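PDB 1TQY: actinorhodin polyketide putative beta-ketoacyl synthase 2 from Streptomyces coelicolor A3, which serves as the chain length factor of the actinorhodin polyketide synthase, belonging to the beta-ketoacyl synthase family, and pairs with another protein chain in antibiotic biosynthesis. Local coordinates for residues Thr44-Val48 with Ser49-Ala53; Pro74-Pro78 with Ser79-Ala83. All coordinates share one frame; numbering follows the deposited sequence.

Contact 1. Residues Thr44-Val48 with Ser49-Ala53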
loop_
_atom_site.group_PDB
_atom_site.type_symbol
_atom_site.label_atom_id
_atom_site.label_comp_id
_atom_site.label_asym_id
_atom_site.label_seq_id
_atom_site.Cartn_x
_atom_site.Cartn_y
_atom_site.Cartn_z
ATOM N N THR B 44 -5.264 12.438 -25.868
ATOM C CA THR B 44 -5.586 13.826 -26.154
ATOM C C THR B 44 -5.298 14.713 -24.946
ATOM O O THR B 44 -5.440 15.935 -25.006
ATOM C CB THR B 44 -7.064 13.940 -26.559
ATOM O OG1 THR B 44 -7.894 13.473 -25.491
ATOM C CG2 THR B 44 -7.341 13.076 -27.787
ATOM N N ARG B 45 -4.866 14.088 -23.855
ATOM C CA ARG B 45 -4.543 14.813 -22.632
ATOM C C ARG B 45 -3.379 15.775 -22.849
ATOM O O ARG B 45 -3.186 16.712 -22.081
ATOM C CB ARG B 45 -4.201 13.822 -21.515
ATOM C CG ARG B 45 -5.354 12.914 -21.118
ATOM C CD ARG B 45 -6.516 13.726 -20.571
ATOM N NE ARG B 45 -7.776 12.999 -20.657
ATOM C CZ ARG B 45 -8.258 12.207 -19.707
ATOM N NH1 ARG B 45 -7.583 12.034 -18.575
ATOM N NH2 ARG B 45 -9.416 11.587 -19.897
ATOM N N PHE B 46 -2.609 15.529 -23.906
ATOM C CA PHE B 46 -1.453 16.347 -24.263
ATOM C C PHE B 46 -1.033 15.891 -25.659
ATOM O O PHE B 46 -1.709 15.056 -26.247
ATOM C CB PHE B 46 -0.328 16.134 -23.247
ATOM C CG PHE B 46 0.074 14.700 -23.091
ATOM C CD1 PHE B 46 0.967 14.118 -23.987
ATOM C CD2 PHE B 46 -0.474 13.916 -22.081
ATOM C CE1 PHE B 46 1.311 12.775 -23.885
ATOM C CE2 PHE B 46 -0.142 12.569 -21.963
ATOM C CZ PHE B 46 0.758 11.995 -22.874
ATOM N N ASP B 47 0.062 16.429 -26.188
ATOM C CA ASP B 47 0.527 16.072 -27.537
ATOM C C ASP B 47 1.371 14.791 -27.568
ATOM O O ASP B 47 2.588 14.856 -27.425
ATOM C CB ASP B 47 1.356 17.234 -28.112
ATOM C CG ASP B 47 1.574 17.125 -29.617
ATOM O OD1 ASP B 47 1.389 16.023 -30.178
ATOM O OD2 ASP B 47 1.943 18.145 -30.235
ATOM N N VAL B 48 0.735 13.638 -27.775
ATOM C CA VAL B 48 1.456 12.359 -27.814
ATOM C C VAL B 48 2.217 12.064 -29.095
ATOM O O VAL B 48 2.993 11.109 -29.145
ATOM C CB VAL B 48 0.529 11.135 -27.615
ATOM C CG1 VAL B 48 0.335 10.859 -26.160
ATOM C CG2 VAL B 48 -0.792 11.354 -28.332
ATOM N N SER B 49 1.990 12.856 -30.135
ATOM C CA SER B 49 2.664 12.636 -31.408
ATOM C C SER B 49 4.168 12.711 -31.250
ATOM O O SER B 49 4.911 12.288 -32.129
ATOM C CB SER B 49 2.238 13.691 -32.426
ATOM O OG SER B 49 2.769 14.961 -32.079
ATOM N N ARG B 50 4.630 13.265 -30.141
ATOM C CA ARG B 50 6.063 13.371 -29.954
ATOM C C ARG B 50 6.649 12.216 -29.152
ATOM O O ARG B 50 7.835 12.204 -28.843
ATOM C CB ARG B 50 6.400 14.709 -29.307
ATOM C CG ARG B 50 5.650 14.990 -28.025
ATOM C CD ARG B 50 5.631 16.466 -27.744
ATOM N NE ARG B 50 6.985 17.023 -27.621
ATOM C CZ ARG B 50 7.239 18.261 -27.207
ATOM N NH1 ARG B 50 8.477 18.699 -27.143
ATOM N NH2 ARG B 50 6.249 19.064 -26.856
ATOM N N TYR B 51 5.810 11.242 -28.819
ATOM C CA TYR B 51 6.251 10.067 -28.069
ATOM C C TYR B 51 5.980 8.796 -28.873
ATOM O O TYR B 51 5.096 8.771 -29.729
ATOM C CB TYR B 51 5.506 9.992 -26.737
ATOM C CG TYR B 51 5.716 11.198 -25.868
ATOM C CD1 TYR B 51 6.948 11.448 -25.272
ATOM C CD2 TYR B 51 4.681 12.103 -25.650
ATOM C CE1 TYR B 51 7.137 12.575 -24.479
ATOM C CE2 TYR B 51 4.863 13.229 -24.862
ATOM C CZ TYR B 51 6.090 13.459 -24.280
ATOM O OH TYR B 51 6.261 14.564 -23.490
ATOM N N PRO B 52 6.733 7.720 -28.596
ATOM C CA PRO B 52 6.599 6.424 -29.276
ATOM C C PRO B 52 5.209 5.802 -29.157
ATOM O O PRO B 52 4.644 5.336 -30.139
ATOM C CB PRO B 52 7.644 5.551 -28.586
ATOM C CG PRO B 52 8.654 6.526 -28.100
ATOM C CD PRO B 52 7.828 7.684 -27.613
ATOM N N ALA B 53 4.671 5.775 -27.942
ATOM C CA ALA B 53 3.347 5.216 -27.709
ATOM C C ALA B 53 2.353 6.366 -27.789
ATOM O O ALA B 53 2.636 7.459 -27.300
ATOM C CB ALA B 53 3.291 4.564 -26.335
#

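Contact 2. Residues Pro74-Pro78 with Ser79-Ala83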
loop_
_atom_site.group_PDB
_atom_site.type_symbol
_atom_site.label_atom_id
_atom_site.label_comp_id
_atom_site.label_asym_id
_atom_site.label_seq_id
_atom_site.Cartn_x
_atom_site.Cartn_y
_atom_site.Cartn_z
ATOM N N PRO B 74 -10.539 20.916 -5.847
ATOM C CA PRO B 74 -9.209 21.524 -5.696
ATOM C C PRO B 74 -8.134 20.589 -5.146
ATOM O O PRO B 74 -6.953 20.737 -5.449
ATOM C CB PRO B 74 -9.447 22.673 -4.712
ATOM C CG PRO B 74 -10.924 22.896 -4.731
ATOM C CD PRO B 74 -11.511 21.541 -4.935
ATOM N N GLN B 75 -8.550 19.633 -4.322
ATOM C CA GLN B 75 -7.616 18.721 -3.666
ATOM C C GLN B 75 -7.560 17.296 -4.203
ATOM O O GLN B 75 -6.858 16.451 -3.645
ATOM C CB GLN B 75 -7.936 18.661 -2.165
ATOM C CG GLN B 75 -9.337 18.122 -1.849
ATOM C CD GLN B 75 -9.599 17.962 -0.363
ATOM O OE1 GLN B 75 -9.843 18.935 0.346
ATOM N NE2 GLN B 75 -9.551 16.727 0.114
ATOM N N THR B 76 -8.270 17.022 -5.288
ATOM C CA THR B 76 -8.275 15.678 -5.831
ATOM C C THR B 76 -7.698 15.537 -7.233
ATOM O O THR B 76 -7.898 16.383 -8.111
ATOM C CB THR B 76 -9.694 15.104 -5.819
ATOM O OG1 THR B 76 -10.581 16.024 -6.466
ATOM C CG2 THR B 76 -10.152 14.876 -4.387
ATOM N N ASP B 77 -6.968 14.441 -7.407
ATOM C CA ASP B 77 -6.333 14.082 -8.667
ATOM C C ASP B 77 -7.406 13.414 -9.519
ATOM O O ASP B 77 -8.434 12.978 -8.993
ATOM C CB ASP B 77 -5.211 13.069 -8.385
ATOM C CG ASP B 77 -4.496 12.603 -9.653
ATOM O OD1 ASP B 77 -3.636 13.361 -10.146
ATOM O OD2 ASP B 77 -4.814 11.495 -10.152
ATOM N N PRO B 78 -7.191 13.322 -10.839
ATOM C CA PRO B 78 -8.217 12.672 -11.658
ATOM C C PRO B 78 -8.542 11.268 -11.154
ATOM O O PRO B 78 -9.714 10.872 -11.101
ATOM C CB PRO B 78 -7.588 12.640 -13.042
ATOM C CG PRO B 78 -6.840 13.918 -13.075
ATOM C CD PRO B 78 -6.199 14.000 -11.688
ATOM N N SER B 79 -7.511 10.516 -10.788
ATOM C CA SER B 79 -7.722 9.152 -10.288
ATOM C C SER B 79 -8.642 9.124 -9.060
ATOM O O SER B 79 -9.536 8.286 -8.968
ATOM C CB SER B 79 -6.386 8.493 -9.920
ATOM O OG SER B 79 -5.768 9.182 -8.851
ATOM N N THR B 80 -8.424 10.036 -8.119
ATOM C CA THR B 80 -9.245 10.050 -6.911
ATOM C C THR B 80 -10.713 10.412 -7.167
ATOM O O THR B 80 -11.631 9.868 -6.536
ATOM C CB THR B 80 -8.641 10.993 -5.867
ATOM O OG1 THR B 80 -7.316 10.548 -5.551
ATOM C CG2 THR B 80 -9.488 11.001 -4.595
ATOM N N ARG B 81 -10.938 11.318 -8.111
ATOM C CA ARG B 81 -12.299 11.730 -8.438
ATOM C C ARG B 81 -13.072 10.563 -9.029
ATOM O O ARG B 81 -14.265 10.377 -8.760
ATOM C CB ARG B 81 -12.275 12.898 -9.419
ATOM C CG ARG B 81 -11.577 14.107 -8.850
ATOM C CD ARG B 81 -11.432 15.147 -9.917
ATOM N NE ARG B 81 -10.814 16.383 -9.450
ATOM C CZ ARG B 81 -10.609 17.429 -10.241
ATOM N NH1 ARG B 81 -10.976 17.366 -11.521
ATOM N NH2 ARG B 81 -10.047 18.528 -9.764
ATOM N N LEU B 82 -12.381 9.771 -9.839
ATOM C CA LEU B 82 -12.989 8.601 -10.447
ATOM C C LEU B 82 -13.309 7.567 -9.363
ATOM O O LEU B 82 -14.384 6.970 -9.368
ATOM C CB LEU B 82 -12.042 8.015 -11.500
ATOM C CG LEU B 82 -11.916 8.894 -12.745
ATOM C CD1 LEU B 82 -10.635 8.579 -13.499
ATOM C CD2 LEU B 82 -13.125 8.694 -13.616
ATOM N N ALA B 83 -12.381 7.380 -8.427
ATOM C CA ALA B 83 -12.557 6.433 -7.333
ATOM C C ALA B 83 -13.719 6.828 -6.424
ATOM O O ALA B 83 -14.467 5.971 -5.965
ATOM C CB ALA B 83 -11.267 6.339 -6.514
HETATM O O HOH W 1 -5.794 13.007 -5.181
#

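Contact 1. Residues Thr44-Val48 with Ser49-Ala53
Y51 turns its side chain back along the loop, meeting V48, D47 and F46 in turn. CB lies 3.7 Å from V48 O; with CG anti to the carbonyl carbon (chi1 -59°), the ring runs back beside the D47 carbonyl. CE2 then comes 3.7 Å from F46 CE1, a rim-to-rim meeting of rings whose planes stand 82° apart. R50 CG lies over one face of the Y51 ring, offset toward the rim, and the OH at the tip bonds to the backbone of the other protein chain. At the backbone, Y51 N donates to V48 O (2.8 Å), closing a type I turn with S49 and R50 at its corners. D47 OD1 holds the start of that turn. It accepts from S49 N (3.2 Å) on its anti side, an Asx turn, and from S49 OG (2.6 Å) on its syn side, both donors on one face of the carboxylate. F46 meanwhile packs edge-to-face with W204 of helix 201-208. Outside the loop, R50 NH2 forms a salt bridge with an acidic side chain of the other protein chain, so internal bonds shape the turn while its tyrosine and arginine tips serve the subunit interface.

Contact 2. Residues Pro74-Pro78 with Ser79-Ala83
With CG anti to the backbone N (chi1 179°), D77 swings its carboxylate past P78 to S79, while the T76 hydroxyl, set between its own N and carbonyl carbon (chi1 53°), faces the extended chain of R81. D77 OD2 takes two bonds from one residue: S79 N (2.9 Å) comes from above the carboxylate plane, and S79 OG (2.8 Å) reaches the anti side from the opposite face. The second carboxylate oxygen, OD1, accepts from F119 N at the start of helix 117-129. This is an N-cap: D77 stands just before helix 78-93, its carboxylate covering the amide of the first turn, and R81 N bonds to D77 O (3.1 Å) as the helical pattern begins. L82 N follows with a bond to P78 O (3.1 Å). A carboxylate between the N-terminal ends of two helices would be expected to favour its charged form. Further along, R81 NE donates to T76 OG1 (3.0 Å) at the guanidinium edge, only 7° out of its plane. That hydroxyl bonds onward to L72 O, and R81 NH2 to L73 O, so the arginine is tied to the chain that leads into the helix. The T76 and T80 side chains cross at about a right angle, with T76 CG2 3.9 Å from T80 CG2. A water accepts from D77 N and donates to T80 OG1 (2.9 Å), whose hydroxyl also bonds to N148 OD1 of helix 147-156.

Overall arrangement
From the N terminus, contact 1 comes first, within the connection between the paired strands 40-42 and 55-57. The chain then passes through helix 64-67 before contact 2 turns it into helix 78-93. The two are in series, neither enclosing nor crossing the other; the centres of contact 1 and contact 2 lie 22 Å apart, and the nearest atoms of contact 1 and contact 2 are about 6 Å apart, without touching. Contact 1 joins the loop to helix 201-208 and to the other protein chain. Contact 2 sits deeper, tying the entrance of helix 78-93 to helices 117-129 and 147-156. Q58, of the sodium site, accepts a hydrogen bond from T44 N of contact 1.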